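Local coordinates for protein carbohydrate kinase, FGGY (Novosphingobium aromaticivorans, PDB 3H6E) that probably acts as a sugar kinase of the FGGY family, passing a phosphate group from ATP to a carbohydrate whose identity is not established, at residues D401-S409 and L443-T451; L94-M105 and D125-L136. One frame throughout, in Å; residues are numbered along the deposited sequence.

In the fold
The two contacts lie on opposite sides of the chain's centre, one in each half of a two-domain FGGY kinase. Contact 2 (94-105 with 125-136) belongs to the half built round the six-stranded sheet that includes strands 9-13 and 71-76. Contact 1 (401-409 with 443-451) lies at the edge of the seven-stranded sheet in the other half, where the chain leaving outermost strand 443-445 packs on helix 401-410. Their centres are 42 Å apart and their nearest atoms about 22 Å apart, so neither touches the other; along the chain, contact 2 is complete before contact 1 begins. In this family, substrates generally bind in the cleft between the halves; each contact is packing within its own half.

Contact 1. Residues D401-S409 and L443-T451; sequences DVFVRALAS and LVRIEPLDT
R405 meets E447 and P448 because its CG stands beside its own backbone N (chi1 -63°) and the chain then bends at chi3 (74°), turning the guanidinium against the backbone that leaves strand 443-445. R405 NE donates to E447 O at 3.1 Å in a fairly straight bond (160° at the hydrogen); the oxygen lies in the guanidinium plane, although NE stands above the plane of the carbonyl. R405 NH2 takes the next carbonyl, P448 O, also at 3.1 Å, from a more tilted direction. Two consecutive peptide oxygens are thus held by one side chain, whose aliphatic part packs as well: R405 CG lies 3.6 Å from I446 CG2, and R405 CB 3.5 Å from L449 CD2. An alanine here would remove both donors, and the E447 and P448 carbonyls would probably lose their hold on the helix, freeing this part of the loop to shift.

One turn later along the helix, S409 OG works in both directions. S409 OG accepts from L449 N at 2.7 Å and donates back to R405 O, which S409 N also reaches from the opposite face of the carbonyl. The two bonds should hold the hydroxyl in one rotation and tie the L449 backbone to the helix. L449 CD1 then lies against A406 CB, 3.8 Å away, while A408 CB rests 3.4 Å from I446 O. Behind this layer, A406 and V402 pack on helix 363-384.

Strand 443-445 runs antiparallel beside strand 415-419 at the sheet's edge. Helix 401-410 links parallel neighbours 390-394 and 415-419, so the loop is fastened to the helix of a beta-alpha-beta crossover, an element of the actin-like ATPase fold to which FGGY kinases belong.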
loop_
_atom_site.group_PDB
_atom_site.type_symbol
_atom_site.label_atom_id
_atom_site.label_comp_id
_atom_site.label_asym_id
_atom_site.label_seq_id
_atom_site.Cartn_x
_atom_site.Cartn_y
_atom_site.Cartn_z
ATOM N N ASP A 401 -11.599 12.904 14.035
ATOM C CA ASP A 401 -12.093 14.251 13.737
ATOM C C ASP A 401 -11.052 15.364 13.860
ATOM O O ASP A 401 -10.994 16.259 13.022
ATOM C CB ASP A 401 -13.316 14.581 14.600
ATOM C CG ASP A 401 -14.622 14.304 13.882
ATOM O OD1 ASP A 401 -14.864 14.939 12.835
ATOM O OD2 ASP A 401 -15.410 13.463 14.366
ATOM N N VAL A 402 -10.243 15.322 14.909
ATOM C CA VAL A 402 -9.243 16.361 15.112
ATOM C C VAL A 402 -8.195 16.322 14.004
ATOM O O VAL A 402 -7.738 17.365 13.534
ATOM C CB VAL A 402 -8.552 16.230 16.479
ATOM C CG1 VAL A 402 -7.588 17.380 16.692
ATOM C CG2 VAL A 402 -9.596 16.179 17.599
ATOM N N PHE A 403 -7.825 15.117 13.583
ATOM C CA PHE A 403 -6.826 14.952 12.531
ATOM C C PHE A 403 -7.314 15.469 11.180
ATOM O O PHE A 403 -6.713 16.376 10.604
ATOM C CB PHE A 403 -6.397 13.486 12.405
ATOM C CG PHE A 403 -5.540 13.211 11.204
ATOM C CD1 PHE A 403 -4.254 13.717 11.122
ATOM C CD2 PHE A 403 -6.021 12.447 10.149
ATOM C CE1 PHE A 403 -3.463 13.469 10.012
ATOM C CE2 PHE A 403 -5.233 12.194 9.037
ATOM C CZ PHE A 403 -3.953 12.707 8.971
ATOM N N VAL A 404 -8.404 14.906 10.689
ATOM C CA VAL A 404 -8.945 15.231 9.374
ATOM C C VAL A 404 -9.299 16.711 9.274
ATOM O O VAL A 404 -8.968 17.361 8.259
ATOM C CB VAL A 404 -10.195 14.391 9.056
ATOM C CG1 VAL A 404 -10.811 14.832 7.737
ATOM C CG2 VAL A 404 -9.849 12.910 9.022
ATOM N N ARG A 405 -9.992 17.253 10.257
ATOM C CA ARG A 405 -10.408 18.655 10.229
ATOM C C ARG A 405 -9.222 19.617 10.330
ATOM O O ARG A 405 -9.245 20.702 9.751
ATOM C CB ARG A 405 -11.436 18.945 11.325
ATOM C CG ARG A 405 -12.735 18.172 11.158
ATOM C CD ARG A 405 -13.793 18.627 12.145
ATOM N NE ARG A 405 -14.342 19.930 11.785
ATOM C CZ ARG A 405 -15.297 20.551 12.469
ATOM N NH1 ARG A 405 -15.808 19.986 13.556
ATOM N NH2 ARG A 405 -15.741 21.736 12.069
ATOM N N ALA A 406 -8.191 19.220 11.065
ATOM C CA ALA A 406 -6.969 20.009 11.128
ATOM C C ALA A 406 -6.330 20.029 9.747
ATOM O O ALA A 406 -5.744 21.027 9.332
ATOM C CB ALA A 406 -6.010 19.430 12.155
ATOM N N LEU A 407 -6.452 18.914 9.037
ATOM C CA LEU A 407 -5.916 18.813 7.688
ATOM C C LEU A 407 -6.672 19.752 6.754
ATOM O O LEU A 407 -6.073 20.476 5.961
ATOM C CB LEU A 407 -6.003 17.372 7.185
ATOM C CG LEU A 407 -5.088 17.056 6.004
ATOM C CD1 LEU A 407 -3.643 17.389 6.359
ATOM C CD2 LEU A 407 -5.233 15.604 5.568
ATOM N N ALA A 408 -7.996 19.738 6.859
ATOM C CA ALA A 408 -8.829 20.634 6.066
ATOM C C ALA A 408 -8.432 22.100 6.267
ATOM O O ALA A 408 -8.364 22.872 5.306
ATOM C CB ALA A 408 -10.287 20.429 6.407
ATOM N N SER A 409 -8.159 22.470 7.517
ATOM C CA SER A 409 -7.773 23.839 7.855
ATOM C C SER A 409 -6.430 24.210 7.245
ATOM O O SER A 409 -6.258 25.308 6.713
ATOM C CB SER A 409 -7.717 24.024 9.374
ATOM O OG SER A 409 -8.971 23.746 9.974
ATOM N N LEU A 443 -18.211 10.526 -0.972
ATOM C CA LEU A 443 -17.235 11.332 -0.256
ATOM C C LEU A 443 -17.909 12.548 0.364
ATOM O O LEU A 443 -18.697 13.235 -0.286
ATOM C CB LEU A 443 -16.096 11.765 -1.181
ATOM C CG LEU A 443 -15.258 10.625 -1.758
ATOM C CD1 LEU A 443 -14.088 11.177 -2.556
ATOM C CD2 LEU A 443 -14.777 9.700 -0.643
ATOM N N VAL A 444 -17.603 12.793 1.631
ATOM C CA VAL A 444 -18.086 13.968 2.332
ATOM C C VAL A 444 -16.895 14.880 2.562
ATOM O O VAL A 444 -15.879 14.444 3.099
ATOM C CB VAL A 444 -18.685 13.594 3.709
ATOM C CG1 VAL A 444 -19.346 14.809 4.353
ATOM C CG2 VAL A 444 -19.673 12.436 3.576
ATOM N N ARG A 445 -17.000 16.141 2.154
ATOM C CA ARG A 445 -15.890 17.054 2.377
ATOM C C ARG A 445 -15.758 17.405 3.851
ATOM O O ARG A 445 -16.752 17.507 4.571
ATOM C CB ARG A 445 -16.009 18.324 1.536
ATOM C CG ARG A 445 -14.742 19.166 1.594
ATOM C CD ARG A 445 -14.817 20.388 0.712
ATOM N NE ARG A 445 -13.598 21.186 0.810
ATOM C CZ ARG A 445 -13.426 22.361 0.218
ATOM N NH1 ARG A 445 -14.397 22.887 -0.518
ATOM N NH2 ARG A 445 -12.282 23.012 0.362
ATOM N N ILE A 446 -14.521 17.583 4.293
ATOM C CA ILE A 446 -14.249 17.879 5.687
ATOM C C ILE A 446 -14.174 19.381 5.925
ATOM O O ILE A 446 -13.491 20.102 5.199
ATOM C CB ILE A 446 -12.936 17.220 6.156
ATOM C CG1 ILE A 446 -13.017 15.704 5.984
ATOM C CG2 ILE A 446 -12.643 17.581 7.604
ATOM C CD1 ILE A 446 -14.227 15.083 6.660
ATOM N N GLU A 447 -14.889 19.841 6.944
ATOM C CA GLU A 447 -14.851 21.238 7.341
ATOM C C GLU A 447 -13.593 21.489 8.157
ATOM O O GLU A 447 -13.212 20.657 8.982
ATOM C CB GLU A 447 -16.072 21.572 8.198
ATOM C CG GLU A 447 -17.405 21.147 7.603
ATOM C CD GLU A 447 -18.052 22.238 6.769
ATOM O OE1 GLU A 447 -17.376 22.784 5.868
ATOM O OE2 GLU A 447 -19.241 22.546 7.020
ATOM N N PRO A 448 -12.937 22.636 7.932
ATOM C CA PRO A 448 -11.821 23.023 8.799
ATOM C C PRO A 448 -12.266 23.098 10.258
ATOM O O PRO A 448 -13.465 23.152 10.530
ATOM C CB PRO A 448 -11.459 24.421 8.291
ATOM C CG PRO A 448 -11.908 24.434 6.878
ATOM C CD PRO A 448 -13.151 23.596 6.839
ATOM N N LEU A 449 -11.309 23.096 11.181
ATOM C CA LEU A 449 -11.617 23.204 12.602
ATOM C C LEU A 449 -12.283 24.539 12.907
ATOM O O LEU A 449 -11.809 25.590 12.471
ATOM C CB LEU A 449 -10.345 23.061 13.439
ATOM C CG LEU A 449 -9.663 21.692 13.471
ATOM C CD1 LEU A 449 -8.265 21.818 14.050
ATOM C CD2 LEU A 449 -10.491 20.685 14.264
ATOM N N ASP A 450 -13.379 24.490 13.661
ATOM C CA ASP A 450 -14.118 25.690 14.051
ATOM C C ASP A 450 -13.216 26.728 14.722
ATOM O O ASP A 450 -12.312 26.387 15.487
ATOM C CB ASP A 450 -15.286 25.315 14.981
ATOM C CG ASP A 450 -16.206 26.496 15.293
ATOM O OD1 ASP A 450 -15.811 27.660 15.061
ATOM O OD2 ASP A 450 -17.335 26.257 15.775
ATOM N N THR A 451 -13.470 27.999 14.421
ATOM C CA THR A 451 -12.763 29.099 15.061
ATOM C C THR A 451 -13.633 29.751 16.132
ATOM O O THR A 451 -13.150 30.115 17.205
ATOM C CB THR A 451 -12.343 30.165 14.036
ATOM O OG1 THR A 451 -11.973 29.523 12.808
ATOM C CG2 THR A 451 -11.168 30.978 14.564
#

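Contact 2. Residues L94-M105 and D125-L136; sequences LDYEQSIPEAVM and DGLNIGSQLWWL
W135 rises from helix 129-139 into a wrapping made by V104, P101, I100, S99, Q98 and L94, in the N-terminal half of the actin-like ATPase fold shared by FGGY kinases. Its CB and CG both face V104 CG1, and W135 CD1 comes closer to that methyl, at 3.7 Å. Next along the five-membered ring, NE1 lies near P101 CD and CG. W135 CD2 has I100 CG2 4.2 Å away, and CE2 lies beneath P101 CD. In the six-membered ring, CE3 meets L94 CD2, while W135 CZ2 packs on P101 CD at 3.5 Å. CZ3 is near S99 O and has Q98 CG at the ring edge; CH2, the far tip, also approaches S99 O. P101 CD makes a CH-pi contact 3.7 Å from the centroid of the W135 six-membered ring, 24° off its normal. I100 CG2 shares that face. With CG anti to the backbone N (chi1 -167°), the indole is carried out from its helix toward this loop.

V104 serves both tryptophans, since V104 CG1 also meets the edge of W134 in the ring plane, 3.5 Å from W134 CD1. L94 CD1 and L136 CD2 meet tip to tip at the other flank.

At the far end, the type I turn from D95 to Q98 is braced by an Asx turn, D95 OD1 accepting from E97 N. K15 forms a salt bridge with D95 and a cation-pi contact with the Y96 ring, against which L127 CD2 packs. The single backbone hydrogen bond between the segments ends on this turn: G126 N donates to Y96 O at 2.8 Å, tilted 21° from the carbonyl plane.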
loop_
_atom_site.group_PDB
_atom_site.type_symbol
_atom_site.label_atom_id
_atom_site.label_comp_id
_atom_site.label_asym_id
_atom_site.label_seq_id
_atom_site.Cartn_x
_atom_site.Cartn_y
_atom_site.Cartn_z
ATOM N N LEU A 94 10.091 -16.257 -0.508
ATOM C CA LEU A 94 10.565 -15.798 0.786
ATOM C C LEU A 94 9.556 -14.849 1.418
ATOM O O LEU A 94 8.900 -14.076 0.721
ATOM C CB LEU A 94 11.910 -15.082 0.635
ATOM C CG LEU A 94 13.161 -15.909 0.334
ATOM C CD1 LEU A 94 12.914 -16.906 -0.785
ATOM C CD2 LEU A 94 14.333 -14.993 -0.009
ATOM N N ASP A 95 9.429 -14.927 2.738
ATOM C CA ASP A 95 8.685 -13.937 3.503
ATOM C C ASP A 95 9.531 -12.671 3.494
ATOM O O ASP A 95 10.710 -12.722 3.834
ATOM C CB ASP A 95 8.490 -14.436 4.938
ATOM C CG ASP A 95 7.559 -13.553 5.751
ATOM O OD1 ASP A 95 7.800 -12.330 5.833
ATOM O OD2 ASP A 95 6.587 -14.092 6.324
ATOM N N TYR A 96 8.960 -11.541 3.092
ATOM C CA TYR A 96 9.769 -10.329 2.990
ATOM C C TYR A 96 10.277 -9.860 4.352
ATOM O O TYR A 96 11.196 -9.048 4.434
ATOM C CB TYR A 96 9.073 -9.205 2.203
ATOM C CG TYR A 96 7.864 -8.553 2.852
ATOM C CD1 TYR A 96 7.972 -7.880 4.064
ATOM C CD2 TYR A 96 6.626 -8.561 2.217
ATOM C CE1 TYR A 96 6.869 -7.267 4.644
ATOM C CE2 TYR A 96 5.523 -7.951 2.786
ATOM C CZ TYR A 96 5.648 -7.304 3.999
ATOM O OH TYR A 96 4.547 -6.696 4.563
ATOM N N GLU A 97 9.690 -10.396 5.416
ATOM C CA GLU A 97 10.151 -10.086 6.763
ATOM C C GLU A 97 11.318 -10.977 7.177
ATOM O O GLU A 97 11.937 -10.754 8.219
ATOM C CB GLU A 97 9.011 -10.188 7.781
ATOM C CG GLU A 97 7.891 -9.188 7.553
ATOM C CD GLU A 97 7.187 -8.795 8.838
ATOM O OE1 GLU A 97 5.950 -8.956 8.914
ATOM O OE2 GLU A 97 7.872 -8.320 9.771
ATOM N N GLN A 98 11.620 -11.985 6.360
ATOM C CA GLN A 98 12.774 -12.840 6.619
ATOM C C GLN A 98 14.066 -12.042 6.543
ATOM O O GLN A 98 14.305 -11.314 5.579
ATOM C CB GLN A 98 12.838 -14.018 5.644
ATOM C CG GLN A 98 14.204 -14.715 5.608
ATOM C CD GLN A 98 14.608 -15.310 6.952
ATOM O OE1 GLN A 98 13.768 -15.799 7.708
ATOM N NE2 GLN A 98 15.902 -15.274 7.250
ATOM N N SER A 99 14.892 -12.190 7.569
ATOM C CA SER A 99 16.179 -11.517 7.632
ATOM C C SER A 99 17.084 -11.941 6.478
ATOM O O SER A 99 16.980 -13.055 5.966
ATOM C CB SER A 99 16.861 -11.825 8.963
ATOM O OG SER A 99 18.101 -11.159 9.061
ATOM N N ILE A 100 17.968 -11.042 6.069
ATOM C CA ILE A 100 18.974 -11.367 5.069
ATOM C C ILE A 100 20.351 -11.155 5.687
ATOM O O ILE A 100 20.583 -10.147 6.354
ATOM C CB ILE A 100 18.812 -10.513 3.788
ATOM C CG1 ILE A 100 17.395 -10.674 3.215
ATOM C CG2 ILE A 100 19.858 -10.896 2.753
ATOM C CD1 ILE A 100 17.240 -10.233 1.766
ATOM N N PRO A 101 21.260 -12.117 5.490
ATOM C CA PRO A 101 22.607 -12.048 6.067
ATOM C C PRO A 101 23.321 -10.732 5.778
ATOM O O PRO A 101 23.273 -10.214 4.662
ATOM C CB PRO A 101 23.332 -13.216 5.397
ATOM C CG PRO A 101 22.255 -14.204 5.136
ATOM C CD PRO A 101 21.034 -13.386 4.775
ATOM N N GLU A 102 23.983 -10.214 6.805
ATOM C CA GLU A 102 24.690 -8.941 6.761
ATOM C C GLU A 102 25.587 -8.788 5.535
ATOM O O GLU A 102 25.422 -7.857 4.747
ATOM C CB GLU A 102 25.524 -8.793 8.036
ATOM C CG GLU A 102 25.798 -7.366 8.469
ATOM C CD GLU A 102 26.153 -7.277 9.946
ATOM O OE1 GLU A 102 25.941 -8.279 10.668
ATOM O OE2 GLU A 102 26.639 -6.209 10.385
ATOM N N ALA A 103 26.541 -9.700 5.383
ATOM C CA ALA A 103 27.520 -9.609 4.306
ATOM C C ALA A 103 26.853 -9.652 2.936
ATOM O O ALA A 103 27.295 -8.982 2.002
ATOM C CB ALA A 103 28.566 -10.721 4.432
ATOM N N VAL A 104 25.793 -10.449 2.818
ATOM C CA VAL A 104 25.081 -10.588 1.553
ATOM C C VAL A 104 24.350 -9.301 1.199
ATOM O O VAL A 104 24.303 -8.907 0.037
ATOM C CB VAL A 104 24.084 -11.771 1.576
ATOM C CG1 VAL A 104 23.180 -11.742 0.340
ATOM C CG2 VAL A 104 24.827 -13.093 1.666
HETATM N N MSE A 105 23.797 -8.642 2.210
HETATM C CA MSE A 105 23.040 -7.408 2.004
HETATM C C MSE A 105 23.924 -6.219 1.634
HETATM O O MSE A 105 23.602 -5.461 0.718
HETATM C CB MSE A 105 22.206 -7.064 3.240
HETATM C CG MSE A 105 21.389 -5.785 3.082
HETATM SE SE MSE A 105 19.876 -5.973 1.844
HETATM C CE MSE A 105 18.591 -6.765 3.085
ATOM N N ASP A 125 15.659 -6.335 5.213
ATOM C CA ASP A 125 15.176 -7.678 4.924
ATOM C C ASP A 125 14.793 -7.848 3.451
ATOM O O ASP A 125 15.592 -7.566 2.555
ATOM C CB ASP A 125 14.006 -8.013 5.849
ATOM C CG ASP A 125 14.281 -7.622 7.293
ATOM O OD1 ASP A 125 13.568 -6.746 7.821
ATOM O OD2 ASP A 125 15.226 -8.174 7.898
ATOM N N GLY A 126 13.568 -8.304 3.207
ATOM C CA GLY A 126 13.122 -8.593 1.857
ATOM C C GLY A 126 12.208 -7.549 1.240
ATOM O O GLY A 126 11.625 -7.786 0.180
ATOM N N LEU A 127 12.088 -6.394 1.892
ATOM C CA LEU A 127 11.205 -5.329 1.410
ATOM C C LEU A 127 11.539 -4.883 -0.013
ATOM O O LEU A 127 10.653 -4.505 -0.778
ATOM C CB LEU A 127 11.202 -4.140 2.374
ATOM C CG LEU A 127 10.438 -4.380 3.682
ATOM C CD1 LEU A 127 10.671 -3.251 4.669
ATOM C CD2 LEU A 127 8.945 -4.568 3.424
ATOM N N ASN A 128 12.822 -4.919 -0.355
ATOM C CA ASN A 128 13.251 -4.782 -1.739
ATOM C C ASN A 128 13.333 -6.167 -2.367
ATOM O O ASN A 128 14.056 -7.032 -1.875
ATOM C CB ASN A 128 14.621 -4.105 -1.820
ATOM C CG ASN A 128 14.582 -2.646 -1.409
ATOM O OD1 ASN A 128 13.723 -1.885 -1.856
ATOM N ND2 ASN A 128 15.527 -2.243 -0.567
ATOM N N ILE A 129 12.595 -6.391 -3.447
ATOM C CA ILE A 129 12.639 -7.695 -4.100
ATOM C C ILE A 129 14.058 -8.026 -4.581
ATOM O O ILE A 129 14.499 -9.175 -4.504
ATOM C CB ILE A 129 11.620 -7.799 -5.247
ATOM C CG1 ILE A 129 10.218 -8.049 -4.678
ATOM C CG2 ILE A 129 12.006 -8.917 -6.202
ATOM C CD1 ILE A 129 9.087 -7.858 -5.684
ATOM N N GLY A 130 14.772 -7.008 -5.051
ATOM C CA GLY A 130 16.153 -7.173 -5.478
ATOM C C GLY A 130 17.021 -7.862 -4.438
ATOM O O GLY A 130 17.826 -8.735 -4.768
ATOM N N SER A 131 16.859 -7.473 -3.177
ATOM C CA SER A 131 17.605 -8.093 -2.084
ATOM C C SER A 131 17.364 -9.597 -2.016
ATOM O O SER A 131 18.293 -10.374 -1.808
ATOM C CB SER A 131 17.237 -7.450 -0.747
ATOM O OG SER A 131 17.513 -6.063 -0.757
ATOM N N GLN A 132 16.109 -10.002 -2.183
ATOM C CA GLN A 132 15.758 -11.417 -2.188
ATOM C C GLN A 132 16.445 -12.126 -3.347
ATOM O O GLN A 132 17.105 -13.144 -3.157
ATOM C CB GLN A 132 14.246 -11.594 -2.308
ATOM C CG GLN A 132 13.440 -10.934 -1.217
ATOM C CD GLN A 132 11.982 -11.322 -1.279
ATOM O OE1 GLN A 132 11.100 -10.513 -0.996
ATOM N NE2 GLN A 132 11.721 -12.565 -1.661
ATOM N N LEU A 133 16.271 -11.579 -4.548
ATOM C CA LEU A 133 16.913 -12.097 -5.750
ATOM C C LEU A 133 18.418 -12.223 -5.556
ATOM O O LEU A 133 19.000 -13.270 -5.836
ATOM C CB LEU A 133 16.612 -11.194 -6.951
ATOM C CG LEU A 133 15.446 -11.602 -7.856
ATOM C CD1 LEU A 133 14.448 -12.473 -7.118
ATOM C CD2 LEU A 133 14.765 -10.382 -8.477
ATOM N N TRP A 134 19.042 -11.152 -5.071
ATOM C CA TRP A 134 20.481 -11.146 -4.825
ATOM C C TRP A 134 20.888 -12.357 -3.997
ATOM O O TRP A 134 21.775 -13.119 -4.378
ATOM C CB TRP A 134 20.885 -9.867 -4.095
ATOM C CG TRP A 134 22.361 -9.725 -3.891
ATOM C CD1 TRP A 134 23.074 -10.071 -2.776
ATOM C CD2 TRP A 134 23.309 -9.194 -4.824
ATOM N NE1 TRP A 134 24.402 -9.789 -2.960
ATOM C CE2 TRP A 134 24.575 -9.252 -4.210
ATOM C CE3 TRP A 134 23.211 -8.677 -6.120
ATOM C CZ2 TRP A 134 25.736 -8.810 -4.848
ATOM C CZ3 TRP A 134 24.362 -8.237 -6.749
ATOM C CH2 TRP A 134 25.609 -8.305 -6.113
ATOM N N TRP A 135 20.226 -12.520 -2.858
ATOM C CA TRP A 135 20.492 -13.631 -1.957
ATOM C C TRP A 135 20.214 -14.958 -2.646
ATOM O O TRP A 135 21.080 -15.827 -2.707
ATOM C CB TRP A 135 19.639 -13.497 -0.696
ATOM C CG TRP A 135 20.049 -14.398 0.415
ATOM C CD1 TRP A 135 21.282 -14.953 0.613
ATOM C CD2 TRP A 135 19.236 -14.825 1.514
ATOM N NE1 TRP A 135 21.280 -15.714 1.756
ATOM C CE2 TRP A 135 20.037 -15.648 2.331
ATOM C CE3 TRP A 135 17.906 -14.595 1.882
ATOM C CZ2 TRP A 135 19.552 -16.246 3.492
ATOM C CZ3 TRP A 135 17.428 -15.188 3.036
ATOM C CH2 TRP A 135 18.248 -16.005 3.827
ATOM N N LEU A 136 19.005 -15.103 -3.177
ATOM C CA LEU A 136 18.613 -16.323 -3.877
ATOM C C LEU A 136 19.637 -16.769 -4.924
ATOM O O LEU A 136 19.820 -17.963 -5.149
ATOM C CB LEU A 136 17.234 -16.153 -4.519
ATOM C CG LEU A 136 16.056 -16.236 -3.548
ATOM C CD1 LEU A 136 14.759 -15.853 -4.237
ATOM C CD2 LEU A 136 15.959 -17.632 -2.950
#